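Local coordinates for GDNF family receptor alpha-3 (Homo sapiens, PDB 2GH0), which serves as the cell-surface receptor for the neurotrophic factor artemin, whose binding leads to autophosphorylation and activation of the RET receptor, at residues Arg80-Ile85 / Thr151-Ser156; Val116-His121 / Arg140-Leu145. One frame throughout, in Å; residues are numbered along the deposited sequence.

Contact 1: Arg80-Ile85 / Thr151-Ser156. With NAG (2-acetamido-2-deoxy-beta-D-glucopyranose), chain E.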
ATOM      1  N   ARG C  80     -30.975   2.458  29.815  1.00 33.11           N
ATOM      2  CA  ARG C  80     -29.911   3.255  29.153  1.00 33.57           C
ATOM      3  C   ARG C  80     -29.418   4.359  30.084  1.00 32.39           C
ATOM      4  O   ARG C  80     -28.220   4.472  30.343  1.00 34.09           O
ATOM      5  CB  ARG C  80     -30.421   3.867  27.854  1.00 33.03           C
ATOM      6  CG  ARG C  80     -29.469   4.909  27.325  1.00 34.40           C
ATOM      7  CD  ARG C  80     -29.866   5.377  25.962  1.00 35.12           C
ATOM      8  NE  ARG C  80     -28.584   5.780  25.466  1.00 50.34           N
ATOM      9  CZ  ARG C  80     -27.834   5.105  24.618  1.00 41.74           C
ATOM     10  NH1 ARG C  80     -28.258   4.012  23.966  1.00 43.08           N
ATOM     11  NH2 ARG C  80     -26.677   5.626  24.358  1.00 44.26           N
ATOM     12  N   ARG C  81     -30.351   5.126  30.636  1.00 32.52           N
ATOM     13  CA  ARG C  81     -29.964   6.237  31.536  1.00 32.14           C
ATOM     14  C   ARG C  81     -29.176   5.760  32.721  1.00 33.31           C
ATOM     15  O   ARG C  81     -28.145   6.363  33.077  1.00 33.16           O
ATOM     16  CB  ARG C  81     -31.190   6.954  32.106  1.00 31.68           C
ATOM     17  CG  ARG C  81     -30.871   8.196  32.880  1.00 32.32           C
ATOM     18  CD  ARG C  81     -32.182   8.961  33.138  1.00 32.12           C
ATOM     19  NE  ARG C  81     -33.084   8.125  33.945  1.00 34.44           N
ATOM     20  CZ  ARG C  81     -34.376   8.373  34.068  1.00 37.77           C
ATOM     21  NH1 ARG C  81     -34.942   9.428  33.419  1.00 36.01           N
ATOM     22  NH2 ARG C  81     -35.118   7.588  34.831  1.00 36.08           N
ATOM     23  N   ARG C  82     -29.622   4.658  33.343  1.00 33.16           N
ATOM     24  CA  ARG C  82     -28.923   4.095  34.533  1.00 33.20           C
ATOM     25  C   ARG C  82     -27.512   3.543  34.224  1.00 32.74           C
ATOM     26  O   ARG C  82     -26.625   3.438  35.110  1.00 33.50           O
ATOM     27  CB  ARG C  82     -29.829   2.967  35.127  1.00 34.66           C
ATOM     28  CG  ARG C  82     -29.481   2.541  36.513  1.00 37.07           C
ATOM     29  CD  ARG C  82     -30.446   1.418  36.966  1.00 33.85           C
ATOM     30  NE  ARG C  82     -30.389   0.201  36.186  1.00 40.13           N
ATOM     31  CZ  ARG C  82     -29.399  -0.684  36.299  1.00 46.46           C
ATOM     32  NH1 ARG C  82     -28.408  -0.457  37.165  1.00 48.33           N
ATOM     33  NH2 ARG C  82     -29.377  -1.787  35.554  1.00 49.15           N
ATOM     34  N   ASN C  83     -27.298   3.128  32.978  1.00 32.85           N
ATOM     35  CA  ASN C  83     -25.967   2.600  32.590  1.00 33.32           C
ATOM     36  C   ASN C  83     -25.059   3.505  31.808  1.00 33.27           C
ATOM     37  O   ASN C  83     -23.948   3.083  31.418  1.00 31.03           O
ATOM     38  CB  ASN C  83     -26.148   1.284  31.852  1.00 31.99           C
ATOM     39  CG  ASN C  83     -26.637   0.185  32.808  1.00 38.64           C
ATOM     40  OD1 ASN C  83     -25.840  -0.352  33.565  1.00 40.83           O
ATOM     41  ND2 ASN C  83     -27.954  -0.058  32.856  1.00 39.66           N
ATOM     42  N   THR C  84     -25.528   4.731  31.608  1.00 32.84           N
ATOM     43  CA  THR C  84     -24.785   5.734  30.875  1.00 32.67           C
ATOM     44  C   THR C  84     -23.380   5.984  31.404  1.00 33.85           C
ATOM     45  O   THR C  84     -22.460   6.137  30.584  1.00 33.93           O
ATOM     46  CB  THR C  84     -25.622   7.017  30.662  1.00 33.48           C
ATOM     47  OG1 THR C  84     -26.680   6.700  29.764  1.00 33.29           O
ATOM     48  CG2 THR C  84     -24.785   8.156  30.084  1.00 33.14           C
ATOM     49  N   ILE C  85     -23.183   6.017  32.741  1.00 32.61           N
ATOM     50  CA  ILE C  85     -21.841   6.186  33.309  1.00 35.13           C
ATOM     51  C   ILE C  85     -21.099   4.867  33.536  1.00 34.85           C
ATOM     52  O   ILE C  85     -20.077   4.831  34.234  1.00 35.84           O
ATOM     53  CB  ILE C  85     -21.825   7.048  34.665  1.00 35.82           C
ATOM     54  CG1 ILE C  85     -22.646   6.435  35.842  1.00 43.17           C
ATOM     55  CG2 ILE C  85     -22.242   8.515  34.410  1.00 40.97           C
ATOM     56  CD1 ILE C  85     -22.446   7.124  37.114  1.00 46.92           C
ATOM     57  N   THR C 151     -19.387   8.559  43.684  1.00 33.02           N
ATOM     58  CA  THR C 151     -20.114   8.707  42.389  1.00 32.99           C
ATOM     59  C   THR C 151     -21.571   8.393  42.611  1.00 33.17           C
ATOM     60  O   THR C 151     -21.888   7.273  43.084  1.00 33.56           O
ATOM     61  CB  THR C 151     -19.500   7.767  41.266  1.00 32.89           C
ATOM     62  OG1 THR C 151     -18.225   8.287  40.911  1.00 33.46           O
ATOM     63  CG2 THR C 151     -20.392   7.681  40.009  1.00 31.04           C
ATOM     64  N   PRO C 152     -22.469   9.357  42.323  1.00 33.69           N
ATOM     65  CA  PRO C 152     -23.902   9.104  42.402  1.00 32.86           C
ATOM     66  C   PRO C 152     -24.487   8.509  41.105  1.00 33.97           C
ATOM     67  O   PRO C 152     -23.885   8.671  39.977  1.00 33.31           O
ATOM     68  CB  PRO C 152     -24.466  10.521  42.614  1.00 34.19           C
ATOM     69  CG  PRO C 152     -23.590  11.411  41.861  1.00 34.03           C
ATOM     70  CD  PRO C 152     -22.204  10.761  41.912  1.00 33.70           C
ATOM     71  N   ASN C 153     -25.638   7.844  41.190  1.00 33.00           N
ATOM     72  CA  ASN C 153     -26.227   7.370  39.915  1.00 32.95           C
ATOM     73  C   ASN C 153     -27.707   7.055  40.094  1.00 32.72           C
ATOM     74  O   ASN C 153     -28.156   6.869  41.205  1.00 31.72           O
ATOM     75  CB  ASN C 153     -25.524   6.071  39.456  1.00 32.87           C
ATOM     76  CG  ASN C 153     -25.882   5.680  37.993  1.00 34.79           C
ATOM     77  OD1 ASN C 153     -26.068   6.559  37.146  1.00 37.42           O
ATOM     78  ND2 ASN C 153     -25.999   4.340  37.720  1.00 33.84           N
ATOM     79  N   PHE C 154     -28.448   6.957  38.994  1.00 30.97           N
ATOM     80  CA  PHE C 154     -29.857   6.532  39.056  1.00 31.22           C
ATOM     81  C   PHE C 154     -29.932   5.108  39.620  1.00 31.78           C
ATOM     82  O   PHE C 154     -29.131   4.257  39.292  1.00 31.99           O
ATOM     83  CB  PHE C 154     -30.505   6.567  37.661  1.00 31.92           C
ATOM     84  CG  PHE C 154     -30.567   7.975  37.120  1.00 32.04           C
ATOM     85  CD1 PHE C 154     -29.571   8.463  36.296  1.00 35.54           C
ATOM     86  CD2 PHE C 154     -31.579   8.832  37.559  1.00 30.46           C
ATOM     87  CE1 PHE C 154     -29.605   9.778  35.850  1.00 33.03           C
ATOM     88  CE2 PHE C 154     -31.637  10.147  37.136  1.00 36.94           C
ATOM     89  CZ  PHE C 154     -30.662  10.625  36.229  1.00 36.38           C
ATOM     90  N   VAL C 155     -30.963   4.828  40.395  1.00 32.80           N
ATOM     91  CA  VAL C 155     -31.030   3.542  41.069  1.00 32.66           C
ATOM     92  C   VAL C 155     -31.991   2.616  40.332  1.00 33.01           C
ATOM     93  O   VAL C 155     -31.952   1.379  40.534  1.00 33.00           O
ATOM     94  CB  VAL C 155     -31.489   3.720  42.543  1.00 33.43           C
ATOM     95  CG1 VAL C 155     -30.554   4.692  43.285  1.00 38.26           C
ATOM     96  CG2 VAL C 155     -32.879   4.209  42.603  1.00 33.64           C
ATOM     97  N   SER C 156     -32.851   3.188  39.502  1.00 30.40           N
ATOM     98  CA  SER C 156     -33.938   2.429  38.901  1.00 33.20           C
ATOM     99  C   SER C 156     -34.080   2.629  37.410  1.00 33.06           C
ATOM    100  O   SER C 156     -33.694   3.691  36.898  1.00 33.55           O
ATOM    101  CB  SER C 156     -35.295   2.822  39.581  1.00 32.85           C
ATOM    102  OG  SER C 156     -36.397   2.195  38.958  1.00 32.59           O
TER
HETATM  103  C1  NAG E   1     -37.284   3.984  42.487  1.00 32.33           C
HETATM  104  C2  NAG E   1     -37.973   4.157  43.873  1.00 31.11           C
HETATM  105  C3  NAG E   1     -37.229   3.349  44.915  1.00 30.01           C
HETATM  106  C4  NAG E   1     -37.013   1.891  44.540  1.00 30.06           C
HETATM  107  C5  NAG E   1     -36.414   1.917  43.138  1.00 32.00           C
HETATM  108  C6  NAG E   1     -36.094   0.597  42.425  1.00 35.23           C
HETATM  109  C7  NAG E   1     -39.029   6.267  44.652  1.00 35.60           C
HETATM  110  C8  NAG E   1     -38.707   7.602  45.255  1.00 37.25           C
HETATM  111  N2  NAG E   1     -37.936   5.575  44.306  1.00 35.49           N
HETATM  112  O3  NAG E   1     -37.926   3.511  46.105  1.00 30.45           O
HETATM  113  O4  NAG E   1     -35.970   1.531  45.423  1.00 33.02           O
HETATM  114  O5  NAG E   1     -37.300   2.579  42.269  1.00 30.52           O
HETATM  115  O6  NAG E   1     -37.235  -0.119  42.605  1.00 41.75           O
HETATM  116  O7  NAG E   1     -40.188   5.835  44.573  1.00 33.73           O
HETATM  117  O   HOH W   1     -32.825   5.409  35.179  1.00 24.54           O
HETATM  118  O   HOH W   2     -25.657   6.493  34.413  1.00 26.23           O
HETATM  119  O   HOH W   3     -28.269   1.627  39.537  1.00 40.55           O
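Arg81 and Phe154 meet through a cation-pi stack: the guanidinium lies over one face of the ring, planes 27° apart, with Arg81 CZ 4.7 Å from the Phe154 ring centroid. The aliphatic part of the same side chain adds a CH-pi contact, Arg81 CD standing 3.9 Å from that centroid; the bend at chi3 (62°) lets methylenes and charged end use one face. Arginine suits the place because its far end also bonds the carbonyl of Cys68, while water 1 joins Arg81 NE to Ser156 O.

The direct hydrogen bond runs from Asn153 ND2 to Arg82 O, 2.8 Å long and nearly straight at 177°; ND2 lies in the carbonyl plane, on a lone pair, and the oxygen in the asparagine's amide plane. Asparagine can also accept: Asn153 OD1 takes a bond from water 2, which donates to Arg81 O and accepts from Ile85 N. Arg82 CG lies 3.3 Å from Phe154 O, and water 3 links Arg82 NH1 to that oxygen.

Apolar contact comes from Ile85, whose CD1 meets Thr151 CG2 tip to tip at 3.6 Å. Strand 152-154, paired antiparallel with 162-164, thereby packs a two-stranded hairpin against a helix, joining this fragment's two disulfide-rich GDNF/GAS1 domains.

Contact 2: Val116-His121 / Arg140-Leu145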
ATOM      1  N   VAL C 116     -17.466  19.005  48.870  1.00 35.04           N
ATOM      2  CA  VAL C 116     -17.762  20.348  49.368  1.00 35.52           C
ATOM      3  C   VAL C 116     -18.661  21.164  48.406  1.00 36.14           C
ATOM      4  O   VAL C 116     -19.632  21.788  48.847  1.00 34.99           O
ATOM      5  CB  VAL C 116     -16.524  21.112  49.684  1.00 35.45           C
ATOM      6  CG1 VAL C 116     -16.845  22.572  49.857  1.00 36.81           C
ATOM      7  CG2 VAL C 116     -15.882  20.532  50.933  1.00 36.74           C
ATOM      8  N   ASP C 117     -18.367  21.170  47.109  1.00 35.41           N
ATOM      9  CA  ASP C 117     -19.224  22.004  46.289  1.00 36.32           C
ATOM     10  C   ASP C 117     -20.633  21.454  46.163  1.00 34.06           C
ATOM     11  O   ASP C 117     -21.566  22.241  46.038  1.00 33.74           O
ATOM     12  CB  ASP C 117     -18.621  22.477  44.958  1.00 37.72           C
ATOM     13  CG  ASP C 117     -17.880  21.427  44.222  1.00 45.18           C
ATOM     14  OD1 ASP C 117     -18.565  20.463  43.799  1.00 54.28           O
ATOM     15  OD2 ASP C 117     -16.637  21.652  43.916  1.00 50.02           O
ATOM     16  N   PHE C 118     -20.809  20.138  46.203  1.00 32.38           N
ATOM     17  CA  PHE C 118     -22.161  19.559  46.123  1.00 33.11           C
ATOM     18  C   PHE C 118     -22.977  19.968  47.386  1.00 35.33           C
ATOM     19  O   PHE C 118     -24.178  20.343  47.337  1.00 35.00           O
ATOM     20  CB  PHE C 118     -22.026  18.029  45.978  1.00 31.97           C
ATOM     21  CG  PHE C 118     -23.342  17.286  46.099  1.00 35.94           C
ATOM     22  CD1 PHE C 118     -24.341  17.463  45.142  1.00 36.78           C
ATOM     23  CD2 PHE C 118     -23.577  16.463  47.134  1.00 38.71           C
ATOM     24  CE1 PHE C 118     -25.535  16.816  45.243  1.00 36.03           C
ATOM     25  CE2 PHE C 118     -24.821  15.809  47.259  1.00 41.78           C
ATOM     26  CZ  PHE C 118     -25.781  15.993  46.317  1.00 38.27           C
ATOM     27  N   GLN C 119     -22.320  19.917  48.537  1.00 35.93           N
ATOM     28  CA  GLN C 119     -22.952  20.388  49.791  1.00 38.14           C
ATOM     29  C   GLN C 119     -23.292  21.876  49.812  1.00 38.42           C
ATOM     30  O   GLN C 119     -24.248  22.251  50.451  1.00 41.09           O
ATOM     31  CB  GLN C 119     -22.006  20.106  50.964  1.00 38.37           C
ATOM     32  CG  GLN C 119     -21.920  18.628  51.178  1.00 43.15           C
ATOM     33  CD  GLN C 119     -20.972  18.223  52.331  1.00 48.82           C
ATOM     34  OE1 GLN C 119     -20.076  18.990  52.778  1.00 51.99           O
ATOM     35  NE2 GLN C 119     -21.165  16.986  52.803  1.00 50.34           N
ATOM     36  N   THR C 120     -22.482  22.698  49.148  1.00 39.34           N
ATOM     37  CA  THR C 120     -22.628  24.159  49.045  1.00 39.60           C
ATOM     38  C   THR C 120     -23.785  24.505  48.093  1.00 39.88           C
ATOM     39  O   THR C 120     -24.628  25.339  48.429  1.00 40.44           O
ATOM     40  CB  THR C 120     -21.338  24.798  48.555  1.00 40.55           C
ATOM     41  OG1 THR C 120     -20.322  24.590  49.552  1.00 40.61           O
ATOM     42  CG2 THR C 120     -21.466  26.320  48.329  1.00 42.70           C
ATOM     43  N   HIS C 121     -23.858  23.839  46.959  1.00 36.19           N
ATOM     44  CA  HIS C 121     -24.844  24.263  45.957  1.00 35.77           C
ATOM     45  C   HIS C 121     -26.157  23.496  46.018  1.00 34.39           C
ATOM     46  O   HIS C 121     -27.206  24.062  45.663  1.00 35.02           O
ATOM     47  CB  HIS C 121     -24.240  24.209  44.570  1.00 34.58           C
ATOM     48  CG  HIS C 121     -23.121  25.191  44.374  1.00 36.08           C
ATOM     49  ND1 HIS C 121     -21.785  24.843  44.507  1.00 40.18           N
ATOM     50  CD2 HIS C 121     -23.139  26.522  44.146  1.00 30.75           C
ATOM     51  CE1 HIS C 121     -21.027  25.914  44.308  1.00 36.48           C
ATOM     52  NE2 HIS C 121     -21.822  26.940  44.068  1.00 39.28           N
ATOM     53  N   ARG C 140     -24.299  21.156  38.301  1.00 33.61           N
ATOM     54  CA  ARG C 140     -22.871  21.091  37.916  1.00 34.43           C
ATOM     55  C   ARG C 140     -22.069  20.451  39.040  1.00 33.42           C
ATOM     56  O   ARG C 140     -21.140  19.677  38.789  1.00 32.94           O
ATOM     57  CB  ARG C 140     -22.383  22.497  37.551  1.00 34.27           C
ATOM     58  CG  ARG C 140     -20.863  22.659  37.466  1.00 38.16           C
ATOM     59  CD  ARG C 140     -20.459  24.110  37.470  1.00 43.48           C
ATOM     60  NE  ARG C 140     -20.917  24.858  36.306  1.00 49.86           N
ATOM     61  CZ  ARG C 140     -21.844  25.818  36.330  1.00 54.74           C
ATOM     62  NH1 ARG C 140     -22.421  26.199  37.467  1.00 53.95           N
ATOM     63  NH2 ARG C 140     -22.169  26.442  35.200  1.00 59.21           N
ATOM     64  N   ALA C 141     -22.427  20.745  40.285  1.00 32.70           N
ATOM     65  CA  ALA C 141     -21.740  20.156  41.462  1.00 33.18           C
ATOM     66  C   ALA C 141     -22.076  18.670  41.666  1.00 34.50           C
ATOM     67  O   ALA C 141     -21.222  17.851  42.025  1.00 33.67           O
ATOM     68  CB  ALA C 141     -22.113  20.931  42.715  1.00 34.05           C
ATOM     69  N   TYR C 142     -23.330  18.321  41.427  1.00 33.12           N
ATOM     70  CA  TYR C 142     -23.762  16.908  41.395  1.00 34.77           C
ATOM     71  C   TYR C 142     -22.997  16.114  40.335  1.00 34.56           C
ATOM     72  O   TYR C 142     -22.373  15.091  40.659  1.00 35.30           O
ATOM     73  CB  TYR C 142     -25.268  16.825  41.131  1.00 34.57           C
ATOM     74  CG  TYR C 142     -25.773  15.381  41.020  1.00 35.10           C
ATOM     75  CD1 TYR C 142     -25.976  14.592  42.151  1.00 36.47           C
ATOM     76  CD2 TYR C 142     -26.034  14.817  39.775  1.00 37.03           C
ATOM     77  CE1 TYR C 142     -26.449  13.265  42.036  1.00 36.03           C
ATOM     78  CE2 TYR C 142     -26.504  13.474  39.652  1.00 38.32           C
ATOM     79  CZ  TYR C 142     -26.676  12.711  40.809  1.00 34.10           C
ATOM     80  OH  TYR C 142     -27.070  11.385  40.587  1.00 36.64           O
ATOM     81  N   LEU C 143     -22.977  16.598  39.084  1.00 33.62           N
ATOM     82  CA  LEU C 143     -22.245  15.895  38.029  1.00 32.58           C
ATOM     83  C   LEU C 143     -20.748  15.860  38.254  1.00 33.38           C
ATOM     84  O   LEU C 143     -20.085  14.888  37.892  1.00 33.01           O
ATOM     85  CB  LEU C 143     -22.598  16.396  36.600  1.00 32.67           C
ATOM     86  CG  LEU C 143     -24.116  16.391  36.230  1.00 39.13           C
ATOM     87  CD1 LEU C 143     -24.175  16.861  34.813  1.00 42.21           C
ATOM     88  CD2 LEU C 143     -24.657  15.032  36.307  1.00 43.39           C
ATOM     89  N   GLY C 144     -20.236  16.871  38.924  1.00 33.88           N
ATOM     90  CA  GLY C 144     -18.832  16.928  39.398  1.00 34.58           C
ATOM     91  C   GLY C 144     -18.400  15.842  40.388  1.00 33.42           C
ATOM     92  O   GLY C 144     -17.202  15.688  40.662  1.00 33.70           O
ATOM     93  N   LEU C 145     -19.340  15.030  40.878  1.00 32.91           N
ATOM     94  CA  LEU C 145     -18.962  13.899  41.768  1.00 33.82           C
ATOM     95  C   LEU C 145     -18.771  12.586  40.974  1.00 33.41           C
ATOM     96  O   LEU C 145     -18.170  11.645  41.486  1.00 31.92           O
ATOM     97  CB  LEU C 145     -19.991  13.727  42.934  1.00 33.48           C
ATOM     98  CG  LEU C 145     -19.817  14.758  44.065  1.00 35.26           C
ATOM     99  CD1 LEU C 145     -21.069  14.734  44.918  1.00 33.91           C
ATOM    100  CD2 LEU C 145     -18.611  14.442  44.894  1.00 38.80           C
TER
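Asp117 O is gripped twice within its own helix, by His121 N at 2.9 Å and by His121 ND1 at 3.0 Å, the two donors arriving from opposite faces of the carbonyl plane. The side-chain bond is bent, 146° at the hydrogen, and it limits how the imidazole can turn. That carbonyl oxygen lies 3.6 Å from Ala141 CB, where a methyl is small enough for helices 109-121 and 135-143 to come close: the CA atoms of Phe118 and Ala141 are 4.7 Å apart. This is helix-against-helix packing within the second GDNF/GAS1 domain of this mainly helical, disulfide-braced fragment.

Phe118 carries most of the apolar contact. Its chi1 of 171°, which swings CG away from the backbone N, sends the side chain alongside Tyr142, pointing the same way, and Phe118 CE1 comes to the edge of the tyrosine ring, 3.8 Å from Tyr142 CD1. Leu145 crosses at about a right angle, its CD1 branch resting 3.6 Å from Phe118 CB, where the ring begins. Were this ring cut back to an alanine, a gap would probably open beside Tyr142 and Leu145, and Phe185 would lose its stacking partner. Phe184 meets the ring with planes at about 90°.

Overall arrangement
Contact 2 is nested within the chain loop that contact 1 closes, and the centres of the two lie about 17 Å apart. They nevertheless touch, and helix 135-143 and strand 152-154 follow each other in the chain: Pro152 CB packs 3.4 Å from Tyr142 OH, and Pro152 CD lies 3.8 Å from Leu145 CB. Packing thus runs from helix 109-121 through helix 135-143 and the strand to helix 75-83 in the other GDNF/GAS1 domain. Of the two, contact 1 lies nearer the sugar, Ser156 bordering the glycan carried by Asn159, whereas Tyr142 is about 13 Å from a bound sugar. The chain of a different protein reaches contact 1 at Arg80, Asn83 and Thr84, but none touches contact 2.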